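Long-range contacts in putative carbohydrate-active enzyme (Uncultured organism, PDB 5WH8), which probably hydrolyses beta-1,4-glucosidic bonds of cellulose through the family 5 glycoside hydrolase domain of a longer, probably secreted protein, the part studied here: residues Q30-S35 with I266-W271; T207-S212 with V235-T240; Y144-E149 with E162-V167. One frame throughout, in Å; residues are numbered along the deposited sequence.

Interaction 1: Q30-S35 with I266-W271. With EDO (1,2-ethanediol), chain D; EDO (1,2-ethanediol), chain M.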
ATOM      1  N   GLN A  30       3.952   9.608   9.426  1.00 12.44           N
ATOM      2  CA  GLN A  30       4.657   8.713   8.495  1.00 11.67           C
ATOM      3  C   GLN A  30       4.421   7.275   8.983  1.00 11.75           C
ATOM      4  O   GLN A  30       4.835   6.928  10.092  1.00 10.81           O
ATOM      5  CB  GLN A  30       6.162   9.023   8.443  1.00 12.14           C
ATOM      6  CG  GLN A  30       6.948   8.010   7.590  1.00 12.20           C
ATOM      7  CD  GLN A  30       8.444   8.118   7.713  1.00 14.01           C
ATOM      8  OE1 GLN A  30       8.985   8.370   8.791  1.00 18.31           O
ATOM      9  NE2 GLN A  30       9.135   7.904   6.603  1.00 11.65           N
ATOM     10  N   LEU A  31       3.777   6.456   8.155  1.00 10.13           N
ATOM     11  CA  LEU A  31       3.512   5.039   8.461  1.00  8.32           C
ATOM     12  C   LEU A  31       4.545   4.160   7.770  1.00  8.25           C
ATOM     13  O   LEU A  31       5.013   4.502   6.698  1.00 10.46           O
ATOM     14  CB  LEU A  31       2.121   4.628   7.990  1.00  9.96           C
ATOM     15  CG  LEU A  31       0.917   5.432   8.502  1.00 11.44           C
ATOM     16  CD1 LEU A  31      -0.369   4.982   7.808  1.00 16.05           C
ATOM     17  CD2 LEU A  31       0.807   5.350  10.061  1.00 12.93           C
ATOM     18  N   ARG A  32       4.865   3.025   8.397  1.00  8.35           N
ATOM     19  CA  ARG A  32       5.818   2.056   7.869  1.00  6.92           C
ATOM     20  C   ARG A  32       5.220   0.660   7.958  1.00  9.09           C
ATOM     21  O   ARG A  32       4.736   0.271   9.021  1.00 10.70           O
ATOM     22  CB  ARG A  32       7.144   2.110   8.653  1.00 10.72           C
ATOM     23  CG  ARG A  32       7.699   3.542   8.800  1.00 10.88           C
ATOM     24  CD  ARG A  32       8.952   3.591   9.706  1.00 13.01           C
ATOM     25  NE  ARG A  32       8.650   3.064  11.030  1.00 13.97           N
ATOM     26  CZ  ARG A  32       9.107   3.549  12.187  1.00 15.76           C
ATOM     27  NH1 ARG A  32       9.931   4.600  12.231  1.00 14.01           N
ATOM     28  NH2 ARG A  32       8.740   2.961  13.313  1.00 14.53           N
ATOM     29  N   GLY A  33       5.238  -0.108   6.871  1.00  7.84           N
ATOM     30  CA  GLY A  33       4.718  -1.461   6.975  1.00  9.14           C
ATOM     31  C   GLY A  33       5.105  -2.396   5.838  1.00  8.12           C
ATOM     32  O   GLY A  33       6.126  -2.202   5.149  1.00  7.65           O
ATOM     33  N   MET A  34       4.257  -3.409   5.630  1.00  8.15           N
ATOM     34  CA  MET A  34       4.531  -4.521   4.707  1.00  8.74           C
ATOM     35  C   MET A  34       3.381  -4.740   3.744  1.00  7.58           C
ATOM     36  O   MET A  34       2.220  -4.513   4.083  1.00  7.95           O
ATOM     37  CB  MET A  34       4.763  -5.833   5.464  1.00  9.44           C
ATOM     38  CG  MET A  34       5.985  -5.856   6.359  1.00  8.88           C
ATOM     39  SD  MET A  34       7.552  -5.707   5.456  1.00 10.34           S
ATOM     40  CE  MET A  34       7.561  -7.177   4.413  1.00 11.79           C
ATOM     41  N   SER A  35       3.730  -5.166   2.539  1.00  7.39           N
ATOM     42  CA  SER A  35       2.774  -5.628   1.521  1.00  6.73           C
ATOM     43  C   SER A  35       2.691  -7.149   1.442  1.00  8.99           C
ATOM     44  O   SER A  35       3.701  -7.843   1.540  1.00 10.24           O
ATOM     45  CB  SER A  35       3.165  -5.103   0.132  1.00  8.99           C
ATOM     46  OG  SER A  35       2.195  -5.424  -0.861  1.00  9.41           O
ATOM     47  N   ILE A 266       7.354  10.701   4.288  1.00 11.18           N
ATOM     48  CA  ILE A 266       6.647   9.886   3.297  1.00 10.18           C
ATOM     49  C   ILE A 266       6.519   8.449   3.826  1.00 10.14           C
ATOM     50  O   ILE A 266       7.518   7.827   4.209  1.00 10.01           O
ATOM     51  CB  ILE A 266       7.379   9.916   1.937  1.00 11.72           C
ATOM     52  CG1 ILE A 266       7.236  11.308   1.319  1.00 14.02           C
ATOM     53  CG2 ILE A 266       6.851   8.852   0.960  1.00 11.81           C
ATOM     54  CD1 ILE A 266       8.090  11.535   0.096  1.00 15.52           C
ATOM     55  N   SER A 267       5.282   7.951   3.836  1.00  9.98           N
ATOM     56  CA  SER A 267       4.983   6.592   4.284  1.00  8.63           C
ATOM     57  C   SER A 267       5.479   5.551   3.287  1.00  9.99           C
ATOM     58  O   SER A 267       5.519   5.811   2.060  1.00  8.30           O
ATOM     59  CB  SER A 267       3.474   6.415   4.500  1.00  9.43           C
ATOM     60  OG  SER A 267       2.981   7.242   5.560  1.00 10.35           O
ATOM     61  N   TRP A 268       5.830   4.367   3.817  1.00  8.70           N
ATOM     62  CA  TRP A 268       6.401   3.295   3.000  1.00 10.47           C
ATOM     63  C   TRP A 268       5.921   1.904   3.383  1.00  8.03           C
ATOM     64  O   TRP A 268       5.608   1.633   4.549  1.00  9.27           O
ATOM     65  CB  TRP A 268       7.937   3.352   3.040  1.00  8.39           C
ATOM     66  CG  TRP A 268       8.714   3.243   4.312  1.00  8.97           C
ATOM     67  CD1 TRP A 268       9.394   4.257   4.926  1.00 10.13           C
ATOM     68  CD2 TRP A 268       9.031   2.046   5.059  1.00  7.49           C
ATOM     69  NE1 TRP A 268      10.082   3.786   6.009  1.00 11.63           N
ATOM     70  CE2 TRP A 268       9.880   2.438   6.120  1.00  9.72           C
ATOM     71  CE3 TRP A 268       8.673   0.688   4.944  1.00  9.77           C
ATOM     72  CZ2 TRP A 268      10.391   1.529   7.036  1.00 12.71           C
ATOM     73  CZ3 TRP A 268       9.158  -0.198   5.869  1.00 11.65           C
ATOM     74  CH2 TRP A 268      10.015   0.219   6.897  1.00 12.20           C
ATOM     75  N   VAL A 269       5.844   1.051   2.355  1.00  7.78           N
ATOM     76  CA  VAL A 269       5.346  -0.313   2.457  1.00  6.85           C
ATOM     77  C   VAL A 269       6.292  -1.221   1.647  1.00  7.82           C
ATOM     78  O   VAL A 269       6.454  -1.032   0.453  1.00  8.88           O
ATOM     79  CB  VAL A 269       3.918  -0.428   1.918  1.00  7.15           C
ATOM     80  CG1 VAL A 269       3.393  -1.836   2.070  1.00  8.83           C
ATOM     81  CG2 VAL A 269       2.977   0.576   2.628  1.00  9.21           C
ATOM     82  N   ASN A 270       6.903  -2.196   2.306  1.00  7.89           N
ATOM     83  CA  ASN A 270       7.899  -3.079   1.673  1.00  6.95           C
ATOM     84  C   ASN A 270       7.293  -4.309   0.991  1.00  8.58           C
ATOM     85  O   ASN A 270       6.435  -5.002   1.572  1.00  9.46           O
ATOM     86  CB  ASN A 270       8.931  -3.549   2.733  1.00  7.55           C
ATOM     87  CG  ASN A 270       9.967  -4.504   2.182  1.00  7.97           C
ATOM     88  OD1 ASN A 270      10.011  -5.667   2.559  1.00  9.00           O
ATOM     89  ND2 ASN A 270      10.823  -4.012   1.292  1.00  9.08           N
ATOM     90  N   TRP A 271       7.783  -4.600  -0.211  1.00  8.25           N
ATOM     91  CA  TRP A 271       7.500  -5.846  -0.939  1.00  8.53           C
ATOM     92  C   TRP A 271       8.555  -6.921  -0.613  1.00 12.06           C
ATOM     93  O   TRP A 271       9.731  -6.683  -0.914  1.00 10.44           O
ATOM     94  CB  TRP A 271       7.516  -5.571  -2.441  1.00  8.37           C
ATOM     95  CG  TRP A 271       7.084  -6.748  -3.273  1.00  8.52           C
ATOM     96  CD1 TRP A 271       7.888  -7.712  -3.777  1.00 12.18           C
ATOM     97  CD2 TRP A 271       5.754  -7.052  -3.707  1.00  8.47           C
ATOM     98  NE1 TRP A 271       7.140  -8.614  -4.499  1.00 12.78           N
ATOM     99  CE2 TRP A 271       5.827  -8.236  -4.455  1.00 13.51           C
ATOM    100  CE3 TRP A 271       4.503  -6.450  -3.512  1.00 10.51           C
ATOM    101  CZ2 TRP A 271       4.695  -8.833  -5.015  1.00 10.93           C
ATOM    102  CZ3 TRP A 271       3.391  -7.039  -4.068  1.00 11.80           C
ATOM    103  CH2 TRP A 271       3.497  -8.209  -4.820  1.00 10.48           C
TER
HETATM  104  C1  EDO D 403      13.207   4.475   9.758  1.00 22.96           C
HETATM  105  O1  EDO D 403      13.316   5.859  10.161  1.00 23.81           O
HETATM  106  C2  EDO D 403      12.946   4.402   8.257  1.00 21.03           C
HETATM  107  O2  EDO D 403      11.758   5.134   7.928  1.00 17.42           O
HETATM  108  C1  EDO M 412       7.643 -10.543  -7.651  1.00 28.41           C
HETATM  109  O1  EDO M 412       8.410 -10.669  -6.441  1.00 23.02           O
HETATM  110  C2  EDO M 412       7.737 -11.763  -8.583  1.00 29.27           C
HETATM  111  O2  EDO M 412       7.735 -13.016  -7.872  1.00 24.50           O
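Arg32 lays its aliphatic stem over one face of the Trp268 indole, and its path shows why a long, flexible residue suits the place. CB stands 3.7 Å from the centroid of the Trp268 six-membered ring, close to its normal, a CH-pi contact. CG comes next, 3.6 Å from Trp268 CE2. CD is still beside CZ2 and approaches an ethanediol, probably from the crystallisation liquor, whose O2 accepts a hydrogen bond from Trp268 NE1 (2.9 Å) at the ring edge. A bend at chi3 (-58°) then turns the guanidinium off the ring, and NH1 and NH2 reach the carbonyls of Pro310 and Gln309. Along the backbone, Gly33 N donates to Trp268 O and Asn270 N to Gly33 O, both at 2.9 Å, while Ser35 N continues the ladder to Asn270 O. Ahead of the strands a serine hydroxyl replaces a backbone acceptor: Leu31 N points almost straight at Ser267 OG (2.8 Å, 171°). Gln30 NE2 donates to Ile266 O (2.9 Å) from above the carbonyl plane, and its OE1 is held by Ser312. Strands 32-36 and 268-273 run parallel, first and last of eight, and their pairing closes the TIM barrel of this family 5 domain.

Interaction 2: T207-S212 with V235-T240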
ATOM      1  N   THR A 207       0.828   7.551  -5.957  1.00  9.30           N
ATOM      2  CA  THR A 207       1.754   6.445  -5.758  1.00  9.23           C
ATOM      3  C   THR A 207       3.138   6.677  -6.355  1.00  8.35           C
ATOM      4  O   THR A 207       3.277   7.064  -7.523  1.00  9.14           O
ATOM      5  CB  THR A 207       1.176   5.204  -6.386  1.00  9.89           C
ATOM      6  OG1 THR A 207      -0.171   5.054  -5.954  1.00 10.62           O
ATOM      7  CG2 THR A 207       1.971   3.965  -6.040  1.00  9.08           C
ATOM      8  N   LEU A 208       4.154   6.385  -5.551  1.00  8.63           N
ATOM      9  CA  LEU A 208       5.536   6.294  -5.985  1.00  8.81           C
ATOM     10  C   LEU A 208       6.065   4.890  -5.631  1.00  8.91           C
ATOM     11  O   LEU A 208       5.963   4.470  -4.480  1.00  8.86           O
ATOM     12  CB  LEU A 208       6.391   7.370  -5.293  1.00  9.00           C
ATOM     13  CG  LEU A 208       7.886   7.359  -5.599  1.00 12.78           C
ATOM     14  CD1 LEU A 208       8.146   7.730  -7.074  1.00 13.26           C
ATOM     15  CD2 LEU A 208       8.646   8.265  -4.598  1.00 12.93           C
ATOM     16  N   HIS A 209       6.606   4.173  -6.611  1.00  8.89           N
ATOM     17  CA  HIS A 209       7.219   2.854  -6.372  1.00  9.01           C
ATOM     18  C   HIS A 209       8.691   2.879  -6.778  1.00  8.23           C
ATOM     19  O   HIS A 209       9.040   3.375  -7.864  1.00 11.34           O
ATOM     20  CB  HIS A 209       6.527   1.745  -7.154  1.00  9.20           C
ATOM     21  CG  HIS A 209       5.192   1.347  -6.602  1.00  7.03           C
ATOM     22  ND1 HIS A 209       4.445   0.335  -7.158  1.00  8.47           N
ATOM     23  CD2 HIS A 209       4.476   1.807  -5.551  1.00  8.13           C
ATOM     24  CE1 HIS A 209       3.321   0.196  -6.490  1.00 10.91           C
ATOM     25  NE2 HIS A 209       3.303   1.089  -5.512  1.00  9.42           N
ATOM     26  N   PHE A 210       9.554   2.345  -5.915  1.00  8.41           N
ATOM     27  CA  PHE A 210      10.978   2.230  -6.250  1.00  7.35           C
ATOM     28  C   PHE A 210      11.538   0.901  -5.814  1.00 10.41           C
ATOM     29  O   PHE A 210      11.025   0.284  -4.891  1.00  9.82           O
ATOM     30  CB  PHE A 210      11.808   3.376  -5.625  1.00  9.87           C
ATOM     31  CG  PHE A 210      12.044   3.249  -4.130  1.00  7.66           C
ATOM     32  CD1 PHE A 210      13.124   2.515  -3.655  1.00  6.95           C
ATOM     33  CD2 PHE A 210      11.234   3.884  -3.197  1.00  8.52           C
ATOM     34  CE1 PHE A 210      13.357   2.358  -2.304  1.00  7.62           C
ATOM     35  CE2 PHE A 210      11.478   3.722  -1.833  1.00  6.77           C
ATOM     36  CZ  PHE A 210      12.553   2.969  -1.401  1.00  6.54           C
ATOM     37  N   TYR A 211      12.609   0.494  -6.491  1.00  9.93           N
ATOM     38  CA  TYR A 211      13.368  -0.700  -6.157  1.00  9.61           C
ATOM     39  C   TYR A 211      14.847  -0.275  -6.103  1.00  8.83           C
ATOM     40  O   TYR A 211      15.381   0.276  -7.067  1.00  9.40           O
ATOM     41  CB  TYR A 211      13.086  -1.832  -7.173  1.00  9.32           C
ATOM     42  CG  TYR A 211      11.827  -2.585  -6.814  1.00 10.19           C
ATOM     43  CD1 TYR A 211      10.579  -2.051  -7.077  1.00 12.44           C
ATOM     44  CD2 TYR A 211      11.907  -3.792  -6.128  1.00 10.68           C
ATOM     45  CE1 TYR A 211       9.413  -2.714  -6.685  1.00 13.53           C
ATOM     46  CE2 TYR A 211      10.769  -4.462  -5.733  1.00 11.96           C
ATOM     47  CZ  TYR A 211       9.531  -3.925  -6.013  1.00 12.18           C
ATOM     48  OH  TYR A 211       8.413  -4.604  -5.574  1.00 16.91           O
ATOM     49  N   SER A 212      15.487  -0.490  -4.958  1.00  9.40           N
ATOM     50  CA  SER A 212      16.773   0.157  -4.684  1.00  7.21           C
ATOM     51  C   SER A 212      17.923  -0.362  -5.560  1.00 11.06           C
ATOM     52  O   SER A 212      18.970   0.286  -5.648  1.00 12.23           O
ATOM     53  CB  SER A 212      17.125   0.032  -3.200  1.00 16.15           C
ATOM     54  OG  SER A 212      17.449  -1.266  -2.827  1.00 19.83           O
ATOM     55  N   VAL A 235       4.598   5.866  -0.737  1.00  9.28           N
ATOM     56  CA  VAL A 235       5.313   4.724  -1.328  1.00  7.15           C
ATOM     57  C   VAL A 235       4.585   3.429  -0.915  1.00  8.43           C
ATOM     58  O   VAL A 235       4.923   2.807   0.095  1.00  9.23           O
ATOM     59  CB  VAL A 235       6.806   4.731  -0.932  1.00  8.48           C
ATOM     60  CG1 VAL A 235       7.544   3.484  -1.428  1.00  9.91           C
ATOM     61  CG2 VAL A 235       7.481   5.966  -1.524  1.00  9.59           C
ATOM     62  N   THR A 236       3.603   3.006  -1.714  1.00  9.15           N
ATOM     63  CA  THR A 236       2.805   1.832  -1.359  1.00  9.48           C
ATOM     64  C   THR A 236       3.543   0.534  -1.697  1.00  8.18           C
ATOM     65  O   THR A 236       3.085  -0.538  -1.335  1.00  8.21           O
ATOM     66  CB  THR A 236       1.439   1.808  -2.051  1.00 10.38           C
ATOM     67  OG1 THR A 236       1.633   1.774  -3.465  1.00  9.42           O
ATOM     68  CG2 THR A 236       0.565   3.045  -1.697  1.00 10.25           C
ATOM     69  N   GLU A 237       4.680   0.625  -2.389  1.00  8.02           N
ATOM     70  CA  GLU A 237       5.498  -0.549  -2.668  1.00  8.79           C
ATOM     71  C   GLU A 237       6.949  -0.140  -2.933  1.00  9.14           C
ATOM     72  O   GLU A 237       7.202   0.721  -3.776  1.00  9.99           O
ATOM     73  CB  GLU A 237       4.949  -1.331  -3.870  1.00  8.80           C
ATOM     74  CG  GLU A 237       5.531  -2.737  -4.022  1.00 10.30           C
ATOM     75  CD  GLU A 237       5.037  -3.433  -5.286  1.00 12.84           C
ATOM     76  OE1 GLU A 237       3.801  -3.588  -5.465  1.00 10.53           O
ATOM     77  OE2 GLU A 237       5.901  -3.817  -6.095  1.00 14.65           O
ATOM     78  N   PHE A 238       7.903  -0.771  -2.251  1.00  8.47           N
ATOM     79  CA  PHE A 238       9.294  -0.675  -2.654  1.00  7.23           C
ATOM     80  C   PHE A 238      10.012  -1.963  -2.289  1.00  9.70           C
ATOM     81  O   PHE A 238       9.568  -2.716  -1.418  1.00  8.13           O
ATOM     82  CB  PHE A 238      10.017   0.511  -1.991  1.00  6.83           C
ATOM     83  CG  PHE A 238      10.366   0.241  -0.541  1.00  7.09           C
ATOM     84  CD1 PHE A 238       9.401   0.432   0.437  1.00  7.90           C
ATOM     85  CD2 PHE A 238      11.618  -0.224  -0.153  1.00  9.33           C
ATOM     86  CE1 PHE A 238       9.665   0.158   1.767  1.00  8.99           C
ATOM     87  CE2 PHE A 238      11.876  -0.525   1.174  1.00 10.04           C
ATOM     88  CZ  PHE A 238      10.901  -0.303   2.137  1.00  8.70           C
ATOM     89  N   GLY A 239      11.154  -2.171  -2.931  1.00  8.92           N
ATOM     90  CA  GLY A 239      11.989  -3.332  -2.660  1.00  8.00           C
ATOM     91  C   GLY A 239      13.446  -2.982  -2.458  1.00  8.78           C
ATOM     92  O   GLY A 239      13.921  -1.895  -2.812  1.00 10.17           O
ATOM     93  N   THR A 240      14.168  -3.939  -1.890  1.00  9.38           N
ATOM     94  CA  THR A 240      15.594  -3.804  -1.625  1.00  9.16           C
ATOM     95  C   THR A 240      16.437  -4.385  -2.762  1.00 10.17           C
ATOM     96  O   THR A 240      17.658  -4.376  -2.702  1.00 10.87           O
ATOM     97  CB  THR A 240      15.957  -4.530  -0.327  1.00  7.81           C
ATOM     98  OG1 THR A 240      15.559  -5.903  -0.471  1.00  8.84           O
ATOM     99  CG2 THR A 240      15.256  -3.921   0.865  1.00 11.29           C
TER
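Tyr211 and Glu237 join on the face of the sheet that also carries His209, where polar bonds form one group. The phenol OH of Tyr211 donates to Glu237 OE2 at 2.7 Å, on the anti side and somewhat out of the plane of a carboxylate turned 89° from the ring. Glu237 OE1 has a salt bridge with Arg64, so the carboxylate is gripped at both oxygens. His209 NE2 donates to Thr236 OG1, 2.7 Å away in the imidazole plane, while ND1 is hydrogen-bonded to Glu149, which fixes the flat ring in rotation. Thr236 OG1 is also hydrogen-bonded to Glu145.

Contacts over ring faces follow. Glu237 CB sits above the centre of the His209 imidazole, 3.4 Å from its centroid. Gly239 N lies over the Tyr211 ring, where the absence of a side chain lets the phenol settle on the backbone. On the other face, Phe238 CB covers the centre of the Phe210 ring; the near-parallel phenyls (19°) are displaced so that little of one lies over the other.

Backbone bonds are few: Gly239 N to Phe210 O (3.1 Å) and Ser212 N to Gly239 O. Leu208 O, buried without a hydrogen-bond partner, faces Val235, whose CA is 3.2 Å away in a CA-H...O contact. Neighbouring strands of a beta-alpha-beta unit, with polar residues near their C-terminal ends, are characteristic of TIM-barrel glycoside hydrolases, whose active site lies there.

Interaction 3: Y144-E149 with E162-V167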
ATOM      1  N   TYR A 144      -7.725   3.317   0.103  1.00  9.75           N
ATOM      2  CA  TYR A 144      -8.112   2.698  -1.170  1.00  7.48           C
ATOM      3  C   TYR A 144      -7.071   2.984  -2.269  1.00  9.62           C
ATOM      4  O   TYR A 144      -6.938   4.121  -2.737  1.00  9.93           O
ATOM      5  CB  TYR A 144      -9.515   3.220  -1.588  1.00  9.56           C
ATOM      6  CG  TYR A 144     -10.648   2.971  -0.578  1.00  9.78           C
ATOM      7  CD1 TYR A 144     -10.761   1.755   0.108  1.00 10.86           C
ATOM      8  CD2 TYR A 144     -11.626   3.944  -0.353  1.00 12.19           C
ATOM      9  CE1 TYR A 144     -11.817   1.530   0.984  1.00 13.42           C
ATOM     10  CE2 TYR A 144     -12.655   3.737   0.525  1.00 11.53           C
ATOM     11  CZ  TYR A 144     -12.749   2.527   1.198  1.00 12.08           C
ATOM     12  OH  TYR A 144     -13.805   2.307   2.056  1.00 13.31           O
ATOM     13  N   GLU A 145      -6.316   1.957  -2.677  1.00  9.27           N
ATOM     14  CA  GLU A 145      -5.308   2.087  -3.734  1.00  9.21           C
ATOM     15  C   GLU A 145      -5.927   1.552  -5.033  1.00  9.87           C
ATOM     16  O   GLU A 145      -6.011   0.337  -5.233  1.00  9.43           O
ATOM     17  CB  GLU A 145      -4.024   1.332  -3.348  1.00  8.75           C
ATOM     18  CG  GLU A 145      -2.902   1.421  -4.386  1.00  8.29           C
ATOM     19  CD  GLU A 145      -1.587   0.800  -3.944  1.00 10.73           C
ATOM     20  OE1 GLU A 145      -1.548   0.160  -2.871  1.00  8.93           O
ATOM     21  OE2 GLU A 145      -0.594   0.920  -4.702  1.00 11.49           O
ATOM     22  N   ILE A 146      -6.382   2.461  -5.900  1.00  9.47           N
ATOM     23  CA  ILE A 146      -7.321   2.111  -6.969  1.00  7.84           C
ATOM     24  C   ILE A 146      -6.662   1.474  -8.225  1.00  9.73           C
ATOM     25  O   ILE A 146      -7.389   0.874  -9.037  1.00  9.65           O
ATOM     26  CB  ILE A 146      -8.197   3.363  -7.369  1.00  8.84           C
ATOM     27  CG1 ILE A 146      -7.321   4.570  -7.742  1.00  9.20           C
ATOM     28  CG2 ILE A 146      -9.159   3.715  -6.236  1.00 10.66           C
ATOM     29  CD1 ILE A 146      -8.102   5.711  -8.464  1.00 10.46           C
ATOM     30  N   CYS A 147      -5.342   1.600  -8.391  1.00 11.33           N
ATOM     31  CA  CYS A 147      -4.602   0.954  -9.505  1.00 11.19           C
ATOM     32  C   CYS A 147      -3.080   0.928  -9.273  1.00 13.28           C
ATOM     33  O   CYS A 147      -2.366   1.858  -9.618  1.00 11.93           O
ATOM     34  CB  CYS A 147      -4.898   1.646 -10.857  1.00 12.13           C
ATOM     35  SG  CYS A 147      -4.708   3.448 -10.890  1.00 14.02           S
ATOM     36  N   ASN A 148      -2.600  -0.184  -8.733  1.00 12.24           N
ATOM     37  CA  ASN A 148      -1.177  -0.389  -8.385  1.00 11.55           C
ATOM     38  C   ASN A 148      -0.110   0.283  -9.287  1.00 10.16           C
ATOM     39  O   ASN A 148       0.555   1.258  -8.871  1.00  9.14           O
ATOM     40  CB  ASN A 148      -0.940  -1.910  -8.351  1.00  9.24           C
ATOM     41  CG  ASN A 148       0.522  -2.298  -8.204  1.00 10.39           C
ATOM     42  OD1 ASN A 148       1.210  -1.833  -7.300  1.00 10.66           O
ATOM     43  ND2 ASN A 148       0.995  -3.179  -9.088  1.00 10.60           N
ATOM     44  N   GLU A 149       0.088  -0.267 -10.482  1.00 11.91           N
ATOM     45  CA  GLU A 149       1.146   0.177 -11.416  1.00 10.23           C
ATOM     46  C   GLU A 149       0.652   0.260 -12.857  1.00  9.27           C
ATOM     47  O   GLU A 149       0.820  -0.686 -13.639  1.00 10.95           O
ATOM     48  CB  GLU A 149       2.371  -0.755 -11.369  1.00  8.28           C
ATOM     49  CG  GLU A 149       3.209  -0.536 -10.110  1.00 10.18           C
ATOM     50  CD  GLU A 149       4.425  -1.436 -10.035  1.00 11.25           C
ATOM     51  OE1 GLU A 149       4.654  -2.253 -10.958  1.00 15.47           O
ATOM     52  OE2 GLU A 149       5.190  -1.335  -9.049  1.00 11.83           O
ATOM     53  N   GLU A 162      -8.412   9.500 -16.471  1.00 12.47           N
ATOM     54  CA  GLU A 162      -9.753   9.108 -16.885  1.00 13.23           C
ATOM     55  C   GLU A 162     -10.253   7.882 -16.112  1.00 12.67           C
ATOM     56  O   GLU A 162     -11.418   7.821 -15.738  1.00 13.00           O
ATOM     57  CB  GLU A 162      -9.797   8.858 -18.399  1.00 14.69           C
ATOM     58  CG  GLU A 162      -9.703  10.196 -19.152  1.00 24.53           C
ATOM     59  CD  GLU A 162      -9.809  10.084 -20.665  1.00 29.23           C
ATOM     60  OE1 GLU A 162      -9.292   9.115 -21.256  1.00 24.73           O
ATOM     61  OE2 GLU A 162     -10.409  11.002 -21.267  1.00 31.64           O
ATOM     62  N   TYR A 163      -9.367   6.924 -15.848  1.00 11.36           N
ATOM     63  CA  TYR A 163      -9.708   5.794 -14.982  1.00 12.48           C
ATOM     64  C   TYR A 163     -10.130   6.281 -13.602  1.00 12.62           C
ATOM     65  O   TYR A 163     -11.158   5.860 -13.075  1.00 12.67           O
ATOM     66  CB  TYR A 163      -8.518   4.821 -14.861  1.00 10.29           C
ATOM     67  CG  TYR A 163      -8.690   3.748 -13.786  1.00 10.81           C
ATOM     68  CD1 TYR A 163      -9.439   2.615 -14.034  1.00 11.58           C
ATOM     69  CD2 TYR A 163      -8.130   3.898 -12.517  1.00 11.75           C
ATOM     70  CE1 TYR A 163      -9.607   1.640 -13.070  1.00 10.03           C
ATOM     71  CE2 TYR A 163      -8.301   2.927 -11.535  1.00 11.62           C
ATOM     72  CZ  TYR A 163      -9.046   1.809 -11.819  1.00 10.69           C
ATOM     73  OH  TYR A 163      -9.254   0.825 -10.875  1.00 11.92           O
ATOM     74  N   ALA A 164      -9.318   7.154 -13.012  1.00 10.25           N
ATOM     75  CA  ALA A 164      -9.589   7.658 -11.669  1.00 11.82           C
ATOM     76  C   ALA A 164     -10.901   8.446 -11.626  1.00 14.45           C
ATOM     77  O   ALA A 164     -11.634   8.393 -10.640  1.00 13.78           O
ATOM     78  CB  ALA A 164      -8.436   8.526 -11.189  1.00 14.76           C
ATOM     79  N   GLU A 165     -11.188   9.195 -12.684  1.00 11.89           N
ATOM     80  CA  GLU A 165     -12.419   9.979 -12.723  1.00 16.04           C
ATOM     81  C   GLU A 165     -13.656   9.084 -12.934  1.00 17.16           C
ATOM     82  O   GLU A 165     -14.790   9.535 -12.711  1.00 15.23           O
ATOM     83  CB  GLU A 165     -12.285  11.074 -13.790  1.00 14.66           C
ATOM     84  CG  GLU A 165     -11.324  12.175 -13.335  1.00 14.75           C
ATOM     85  CD  GLU A 165     -10.996  13.226 -14.378  1.00 21.82           C
ATOM     86  OE1 GLU A 165     -11.312  13.037 -15.573  1.00 25.17           O
ATOM     87  OE2 GLU A 165     -10.388  14.244 -13.985  1.00 24.13           O
ATOM     88  N   ALA A 166     -13.442   7.824 -13.323  1.00 14.13           N
ATOM     89  CA  ALA A 166     -14.514   6.806 -13.366  1.00 13.46           C
ATOM     90  C   ALA A 166     -14.728   6.138 -12.004  1.00 19.37           C
ATOM     91  O   ALA A 166     -15.868   5.943 -11.559  1.00 19.52           O
ATOM     92  CB  ALA A 166     -14.202   5.731 -14.439  1.00 15.53           C
ATOM     93  N   VAL A 167     -13.639   5.781 -11.339  1.00 14.06           N
ATOM     94  CA  VAL A 167     -13.723   5.039 -10.078  1.00 11.38           C
ATOM     95  C   VAL A 167     -13.961   5.924  -8.840  1.00 11.99           C
ATOM     96  O   VAL A 167     -14.684   5.525  -7.929  1.00 13.59           O
ATOM     97  CB  VAL A 167     -12.416   4.178  -9.876  1.00 13.79           C
ATOM     98  CG1 VAL A 167     -12.327   3.608  -8.486  1.00 24.07           C
ATOM     99  CG2 VAL A 167     -12.341   3.057 -10.944  1.00 15.80           C
TER
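Tyr163 swings its ring away from its own backbone N (chi1 170°) and reaches from helix 157-172 to the chain leaving strand 142-145, while Ile146 holds CG1 between its backbone N and carbonyl carbon (chi1 55°), which sends CD1 toward the helix. These two torsions set a polar and an apolar contact side by side. The phenol OH of Tyr163 donates to Ile146 O at 2.6 Å, coming in tilted 26° from the carbonyl plane, and the oxygen lies near the ring plane at the phenol edge. A long side chain ending in a donor suits this gap, the nearest CA atoms, those of Ile146 and Ala164, being 7.6 Å apart.

The branches of Ile146 divide the apolar work. CD1 rests on Ala164 CB at 3.9 Å, where a small residue lets the chain beyond the strand come close to the helix; CG2 meets Val167 CG1, the two side chains running antiparallel alongside one another. Cys147 adds a sulfur-aromatic contact: its SG lies obliquely to the Tyr163 ring, 3.7 Å from CE2. Within the helix, Val167 CG2 covers one face of that ring, and Leu122 and Ala125 of helix 122-135 also touch Tyr163.

The bond gives a carbonyl just past the strand end a partner inside a buried, largely apolar layer, and a single hydroxyl thereby ties barrel to outer helix with directional chemistry that the methyl contacts lack.

Overall arrangement
From the N terminus, residues 30-35 open the first barrel strand, and interaction 1 closes only when 266-271 arrives, a loop of 230 residues holding both other contacts. Interaction 3 comes first within it, joining 144-149 to 162-167, a strand exit and the helix that follows. Interaction 2 comes afterwards in series, pairing 207-212 with 235-240 across the crossover helix 217-228; none of the loops cross. Interactions 1 and 2 meet on adjacent strands, where Trp271 N probably bonds Phe238 O. Interactions 2 and 3 touch through side chains of the barrel strands and the fourth strand's exit. Together they join first strand to last, sixth to seventh, and the fourth strand's exit to its outer helix.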